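Local coordinates for protein folylpolyglutamate synthase/dihydrofolate synthase (Thermotoga maritima, PDB 1O5Z) that probably catalyses the ATP- and magnesium-dependent addition of L-glutamate to dihydropteroate and to tetrahydrofolate polyglutamates in folate biosynthesis, at residues P206-E211 with L283-L288; C172-T177 with A276-K281; V371-V376 with N385-M390. One frame throughout, in Å; residues are numbered along the deposited sequence.

Interaction 1: P206-E211 with L283-L288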
# COMPACT_ATOMS: atom_id res chain seq x y z
N PRO A 206 2.15 -11.94 -19.40
CA PRO A 206 2.87 -12.70 -18.38
C PRO A 206 2.32 -12.47 -16.98
O PRO A 206 1.63 -11.47 -16.71
CB PRO A 206 4.30 -12.18 -18.48
CG PRO A 206 4.17 -10.83 -19.17
CD PRO A 206 3.04 -11.02 -20.14
N LEU A 207 2.62 -13.42 -16.10
CA LEU A 207 2.29 -13.33 -14.68
C LEU A 207 3.59 -13.50 -13.88
O LEU A 207 4.38 -14.44 -14.14
CB LEU A 207 1.34 -14.47 -14.28
CG LEU A 207 1.30 -14.81 -12.77
CD1 LEU A 207 0.69 -13.61 -11.97
CD2 LEU A 207 0.52 -16.09 -12.54
N VAL A 208 3.76 -12.62 -12.90
CA VAL A 208 4.84 -12.75 -11.92
C VAL A 208 4.28 -12.94 -10.51
O VAL A 208 3.39 -12.22 -10.09
CB VAL A 208 5.72 -11.53 -11.95
CG1 VAL A 208 6.83 -11.65 -10.91
CG2 VAL A 208 6.26 -11.36 -13.31
N THR A 209 4.82 -13.92 -9.79
CA THR A 209 4.42 -14.15 -8.39
C THR A 209 5.55 -14.41 -7.39
O THR A 209 6.57 -15.10 -7.67
CB THR A 209 3.28 -15.22 -8.29
OG1 THR A 209 2.80 -15.32 -6.93
CG2 THR A 209 3.77 -16.60 -8.69
N GLY A 210 5.35 -13.85 -6.20
CA GLY A 210 6.21 -14.08 -5.04
C GLY A 210 5.67 -15.17 -4.15
O GLY A 210 6.13 -15.34 -3.02
N GLU A 211 4.71 -15.94 -4.66
CA GLU A 211 4.00 -16.92 -3.86
C GLU A 211 4.74 -18.24 -3.94
O GLU A 211 5.33 -18.57 -4.99
CB GLU A 211 2.53 -17.06 -4.30
CG GLU A 211 1.65 -17.99 -3.43
CD GLU A 211 1.76 -17.73 -1.94
OE1 GLU A 211 1.64 -16.56 -1.50
OE2 GLU A 211 1.97 -18.70 -1.18
N LEU A 283 9.19 -6.10 -13.98
CA LEU A 283 9.78 -5.18 -14.96
C LEU A 283 10.50 -5.92 -16.10
O LEU A 283 10.37 -5.54 -17.28
CB LEU A 283 10.72 -4.19 -14.25
CG LEU A 283 10.00 -3.05 -13.48
CD1 LEU A 283 10.92 -2.17 -12.66
CD2 LEU A 283 9.23 -2.19 -14.41
N GLU A 284 11.24 -6.97 -15.77
CA GLU A 284 11.81 -7.83 -16.82
C GLU A 284 10.75 -8.41 -17.77
O GLU A 284 10.87 -8.32 -18.99
CB GLU A 284 12.63 -8.96 -16.21
CG GLU A 284 13.89 -8.49 -15.47
CD GLU A 284 14.70 -9.63 -14.90
OE1 GLU A 284 14.19 -10.76 -14.70
OE2 GLU A 284 15.89 -9.41 -14.66
N ALA A 285 9.69 -8.98 -17.18
CA ALA A 285 8.61 -9.66 -17.90
C ALA A 285 7.85 -8.76 -18.86
O ALA A 285 7.12 -9.20 -19.73
CB ALA A 285 7.62 -10.25 -16.90
N THR A 286 7.97 -7.48 -18.63
CA THR A 286 7.20 -6.46 -19.31
C THR A 286 7.85 -6.10 -20.67
O THR A 286 7.16 -5.63 -21.59
CB THR A 286 7.18 -5.30 -18.31
OG1 THR A 286 5.92 -4.61 -18.31
CG2 THR A 286 8.24 -4.31 -18.58
N GLY A 287 9.17 -6.35 -20.78
CA GLY A 287 9.98 -5.98 -21.91
C GLY A 287 10.50 -4.53 -21.93
O GLY A 287 11.30 -4.20 -22.76
N LEU A 288 10.05 -3.66 -21.05
CA LEU A 288 10.39 -2.26 -21.16
C LEU A 288 11.87 -2.04 -21.01
O LEU A 288 12.51 -2.68 -20.23
CB LEU A 288 9.66 -1.46 -20.11
CG LEU A 288 8.15 -1.40 -20.28
CD1 LEU A 288 7.45 -0.93 -18.95
CD2 LEU A 288 7.75 -0.56 -21.46

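Interaction 2: C172-T177 with A276-K281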
# COMPACT_ATOMS: atom_id res chain seq x y z
N CYS A 172 2.14 -6.74 -17.82
CA CYS A 172 2.44 -7.78 -16.88
C CYS A 172 1.44 -7.68 -15.77
O CYS A 172 1.01 -6.59 -15.41
CB CYS A 172 3.84 -7.55 -16.30
SG CYS A 172 4.44 -8.96 -15.33
N SER A 173 1.06 -8.84 -15.25
CA SER A 173 0.18 -8.99 -14.08
C SER A 173 1.02 -9.67 -13.02
O SER A 173 1.71 -10.67 -13.28
CB SER A 173 -1.02 -9.89 -14.40
OG SER A 173 -1.71 -9.41 -15.54
N THR A 174 1.00 -9.09 -11.83
CA THR A 174 1.77 -9.57 -10.70
C THR A 174 0.85 -9.94 -9.57
O THR A 174 -0.06 -9.16 -9.22
CB THR A 174 2.74 -8.47 -10.28
OG1 THR A 174 3.57 -8.15 -11.41
CG2 THR A 174 3.71 -8.92 -9.12
N ILE A 175 1.03 -11.14 -9.03
CA ILE A 175 0.37 -11.51 -7.79
C ILE A 175 1.44 -11.75 -6.74
O ILE A 175 2.09 -12.81 -6.71
CB ILE A 175 -0.54 -12.71 -7.99
CG1 ILE A 175 -1.63 -12.36 -9.03
CG2 ILE A 175 -1.20 -13.09 -6.65
CD1 ILE A 175 -2.45 -13.53 -9.54
N VAL A 176 1.67 -10.75 -5.90
CA VAL A 176 2.85 -10.78 -5.06
C VAL A 176 2.79 -12.00 -4.13
O VAL A 176 3.71 -12.83 -4.12
CB VAL A 176 3.04 -9.48 -4.24
CG1 VAL A 176 4.39 -9.56 -3.46
CG2 VAL A 176 2.99 -8.23 -5.11
N THR A 177 1.69 -12.08 -3.37
CA THR A 177 1.36 -13.23 -2.53
C THR A 177 -0.13 -13.57 -2.53
O THR A 177 -0.97 -12.77 -2.90
CB THR A 177 1.80 -13.04 -1.02
OG1 THR A 177 1.05 -11.99 -0.33
CG2 THR A 177 3.31 -12.68 -0.94
N ALA A 276 11.08 -6.48 -3.74
CA ALA A 276 12.03 -5.94 -4.74
C ALA A 276 12.35 -6.95 -5.87
O ALA A 276 12.27 -6.60 -7.02
CB ALA A 276 13.32 -5.46 -4.06
N GLY A 277 12.64 -8.21 -5.54
CA GLY A 277 12.76 -9.24 -6.59
C GLY A 277 11.50 -9.34 -7.45
O GLY A 277 11.54 -9.46 -8.65
N VAL A 278 10.36 -9.35 -6.81
CA VAL A 278 9.10 -9.40 -7.56
C VAL A 278 8.96 -8.22 -8.50
O VAL A 278 8.53 -8.39 -9.63
CB VAL A 278 7.86 -9.46 -6.61
CG1 VAL A 278 6.56 -9.44 -7.43
CG2 VAL A 278 7.90 -10.68 -5.77
N ALA A 279 9.29 -7.02 -8.01
CA ALA A 279 9.23 -5.79 -8.81
C ALA A 279 10.16 -5.86 -10.05
O ALA A 279 9.79 -5.40 -11.15
CB ALA A 279 9.59 -4.61 -7.94
N LEU A 280 11.37 -6.38 -9.86
CA LEU A 280 12.35 -6.46 -10.93
C LEU A 280 11.91 -7.50 -11.94
O LEU A 280 11.99 -7.26 -13.14
CB LEU A 280 13.75 -6.77 -10.39
CG LEU A 280 14.37 -5.74 -9.40
CD1 LEU A 280 15.86 -6.02 -9.10
CD2 LEU A 280 14.23 -4.36 -9.92
N LYS A 281 11.45 -8.67 -11.47
CA LYS A 281 10.83 -9.63 -12.40
C LYS A 281 9.64 -9.01 -13.12
O LYS A 281 9.51 -9.16 -14.31
CB LYS A 281 10.43 -10.93 -11.72
CG LYS A 281 10.07 -12.15 -12.67
CD LYS A 281 10.50 -12.08 -14.18
CE LYS A 281 11.84 -12.58 -14.46
NZ LYS A 281 12.32 -12.16 -15.83

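Interaction 3: V371-V376 with N385-M390. With SO4 (sulfate ion), chain E.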
# COMPACT_ATOMS: atom_id res chain seq x y z
N VAL A 371 5.71 2.16 27.85
CA VAL A 371 4.49 1.96 27.12
C VAL A 371 3.54 3.11 27.45
O VAL A 371 3.27 3.43 28.60
CB VAL A 371 3.84 0.58 27.40
CG1 VAL A 371 2.52 0.40 26.62
CG2 VAL A 371 4.82 -0.56 27.06
N ILE A 372 3.10 3.74 26.37
CA ILE A 372 2.19 4.84 26.40
C ILE A 372 1.00 4.47 25.52
O ILE A 372 1.15 4.22 24.35
CB ILE A 372 2.85 6.09 25.81
CG1 ILE A 372 4.14 6.42 26.56
CG2 ILE A 372 1.86 7.25 25.82
CD1 ILE A 372 4.95 7.50 25.87
N VAL A 373 -0.19 4.43 26.12
CA VAL A 373 -1.42 4.20 25.42
C VAL A 373 -1.93 5.60 25.12
O VAL A 373 -1.89 6.50 25.96
CB VAL A 373 -2.45 3.46 26.32
CG1 VAL A 373 -3.73 3.18 25.54
CG2 VAL A 373 -1.85 2.15 26.87
N THR A 374 -2.45 5.76 23.92
CA THR A 374 -2.93 7.06 23.46
C THR A 374 -4.26 6.88 22.77
O THR A 374 -4.66 5.75 22.52
CB THR A 374 -1.89 7.67 22.52
OG1 THR A 374 -2.20 9.03 22.34
CG2 THR A 374 -1.90 7.06 21.13
N ARG A 375 -4.97 7.96 22.52
CA ARG A 375 -6.25 7.84 21.78
C ARG A 375 -6.09 7.91 20.28
O ARG A 375 -5.59 8.89 19.78
CB ARG A 375 -7.20 8.96 22.14
CG ARG A 375 -7.61 8.99 23.51
CD ARG A 375 -8.64 10.00 23.72
NE ARG A 375 -9.88 9.60 23.08
CZ ARG A 375 -10.89 9.02 23.71
NH1 ARG A 375 -10.81 8.75 25.01
NH2 ARG A 375 -11.98 8.68 23.03
N VAL A 376 -6.57 6.91 19.54
CA VAL A 376 -6.70 7.05 18.09
C VAL A 376 -7.52 8.30 17.73
O VAL A 376 -8.64 8.51 18.23
CB VAL A 376 -7.35 5.83 17.47
CG1 VAL A 376 -7.46 6.02 15.97
CG2 VAL A 376 -6.54 4.56 17.78
N ASN A 385 -11.00 3.59 27.98
CA ASN A 385 -10.96 3.11 29.34
C ASN A 385 -10.51 1.64 29.43
O ASN A 385 -9.60 1.31 30.20
CB ASN A 385 -12.35 3.27 29.97
CG ASN A 385 -13.28 4.21 29.15
OD1 ASN A 385 -14.48 3.91 28.98
ND2 ASN A 385 -12.73 5.33 28.64
N SER A 386 -11.14 0.77 28.65
CA SER A 386 -10.85 -0.66 28.73
C SER A 386 -9.56 -0.98 27.98
O SER A 386 -8.89 -1.94 28.35
CB SER A 386 -12.03 -1.54 28.27
OG SER A 386 -12.42 -1.19 26.95
N LEU A 387 -9.22 -0.18 26.98
CA LEU A 387 -7.92 -0.30 26.32
C LEU A 387 -6.78 -0.18 27.31
O LEU A 387 -5.84 -0.99 27.31
CB LEU A 387 -7.73 0.78 25.25
CG LEU A 387 -6.35 0.80 24.53
CD1 LEU A 387 -5.97 -0.58 23.93
CD2 LEU A 387 -6.25 1.87 23.44
N VAL A 388 -6.83 0.88 28.10
CA VAL A 388 -5.83 1.17 29.11
C VAL A 388 -5.78 0.05 30.17
O VAL A 388 -4.71 -0.34 30.61
CB VAL A 388 -6.14 2.55 29.81
CG1 VAL A 388 -5.28 2.75 31.03
CG2 VAL A 388 -5.94 3.67 28.88
N ASP A 389 -6.95 -0.41 30.60
CA ASP A 389 -7.03 -1.48 31.59
C ASP A 389 -6.37 -2.75 31.10
O ASP A 389 -5.64 -3.42 31.84
CB ASP A 389 -8.49 -1.81 31.89
CG ASP A 389 -9.17 -0.78 32.79
OD1 ASP A 389 -8.51 0.14 33.30
OD2 ASP A 389 -10.39 -0.84 33.05
N MET A 390 -6.68 -3.10 29.86
CA MET A 390 -6.06 -4.22 29.19
C MET A 390 -4.56 -4.10 29.14
O MET A 390 -3.87 -5.03 29.48
CB MET A 390 -6.55 -4.30 27.76
CG MET A 390 -7.58 -5.37 27.53
SD MET A 390 -7.86 -5.44 25.74
CE MET A 390 -9.14 -4.16 25.58
S SO4 E . -14.13 6.62 25.49
O1 SO4 E . -12.92 6.11 24.84
O2 SO4 E . -13.63 7.44 26.60
O3 SO4 E . -14.82 5.48 26.12
O4 SO4 E . -14.97 7.25 24.45

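Interaction 1: P206-E211 with L283-L288
In the Mur ligase middle domain, which has the alpha/beta architecture of a P-loop nucleotide-binding fold, Pro206, just before strand 207-209, and Val208 within it receive Ala285 from the last part of helix 271-286. The contact is small, 116 Å² in all, and turns on one methyl group. Ala285 CB points toward the sheet and sits over two residues that are next but one to each other along the chain, both with side chains pointing toward the helix. It lies 4.0 Å from Val208 CG2 and 4.2 Å from Pro206 CB. In Val208 the CG1 methyl stands opposite the backbone N (chi1 179°), and the other branch, CG2, is left beside that N to meet the alanine. Pro206 also brings its ring up to the helix backbone, CG lying 3.4 Å from Ala285 O, a van der Waals approach of a ring carbon to a carbonyl oxygen. With only a methyl on the helix side, the backbones come close: the CA atoms of Pro206 and Ala285 are 6.5 Å apart. The chain then leaves the helical conformation at Gly287, whose positive phi of 83° is readily adopted by glycine. Strand 207-209 runs parallel between strands 173-175 and 231-233, bonded through its backbone to Ser173 and Ile175 on one flank and to Arg230 and Tyr232 on the other. Tyr232 touches Pro206, Val208 and Ala285 alike, and so completes the apolar patch. Leu283, a little earlier on the helix, is turned away from the strand and packs on Val70, Ile73 and Leu74 of the neighbouring helix 63-77.

Interaction 2: C172-T177 with A276-K281
No ring or other flat group carries the contact of Thr174 and Val176 with Val278; there are no faces or edges to match, and branched methyls do the touching. Val278 points from helix 271-286 toward strand 173-175 and divides its two methyls between the partners. CG1 meets Thr174 CG2 at 3.4 Å, tighter than usual for two carbons, the two side chains crossing at a slant. CG2 reaches Val176 CG1 more loosely, at 4.3 Å. Thr174 keeps its hydroxyl beside the backbone N (chi1 -59°), which presents the methyl branch to the valine and leaves OG1 to hydrogen-bond with Thr282 OG1, one helical turn beyond Val278. That same Thr282 hydroxyl also bonds to Val278 O. Val176 packs as well on Val66 of helix 63-77, the helix that follows the probable nucleotide-binding P-loop, while Thr177 OG1 bonds to Asn61 N within that loop. The direct touch between the segments is thus apolar and buried, while the threonine hydroxyl finds its partner in Thr282 on the next turn of the helix.

Interaction 3: V371-V376 with N385-M390
Val373, the last residue of strand 370-373, faces Leu387 and Val388 near the start of helix 384-394. The two elements belong to a beta-alpha-beta unit in which the helix links strand 370-373 to its parallel neighbour 399-400, within the glutamate ligase domain. Nearest approach of the backbones is at Val373 and Val388, with CA atoms 6.5 Å apart. Val373 CG1 does most of the touching: it lies 3.5 Å from Leu387 CD2 and 4.0 Å from Val388 CG2, so that one methyl touches both helix residues. The Val373 and Leu387 side chains run alongside each other, pointing opposite ways. Leu387 extends its CG away from the backbone N (chi1 177°), bringing its branch to the strand, and CD2 also approaches Thr374 O. Met384 and Ala391 of the same helix add to the cover over Val373.

Beyond the apolar core, a sulfate, probably from the crystallisation liquor, bridges the two segments. The Arg375 chain bends at chi3 (69°), and the sulfur lies at the edge of its guanidinium, in plane. The bonds from this side are long and weak: NH2 to sulfate O1 at 3.3 Å, NH1 to O1 and O2. From the helix, Asn385 ND2 gives a firmer bond to sulfate O2, 3.1 Å with an N-H...O angle of 155°, and a weak one to O3; Met384 N binds the anion too. With Arg375 cut back to an alanine, the sulfate would probably lose the guanidinium and its weak bonds and keep chiefly those from Asn385 and Met384 N. Backbone and amide N-H groups at the start of a helix, joined by a guanidinium across from them, make a site suited to an anion, whose charge is likely to be eased by both the helix end and the arginine.

Interactions 1 and 2 are two parts of one interface: helix 271-286 lies over neighbouring parallel strands 173-175 and 207-209, and the contact centres are only 6 Å apart. They touch directly, Val208 O lying 2.8 Å from Ile175 N and Thr209 OG1 2.6 Å from Ile175 O, both probable hydrogen bonds. Along the chain the two contacts cross, both strand segments preceding both helix segments. Interaction 3 stands apart in the glutamate ligase domain, on the opposite side of the chain's centre; its centre is about 39 Å from that of interaction 2, and nearest atoms are about 26 Å apart. The sulfate thus belongs to a site remote from interaction 2.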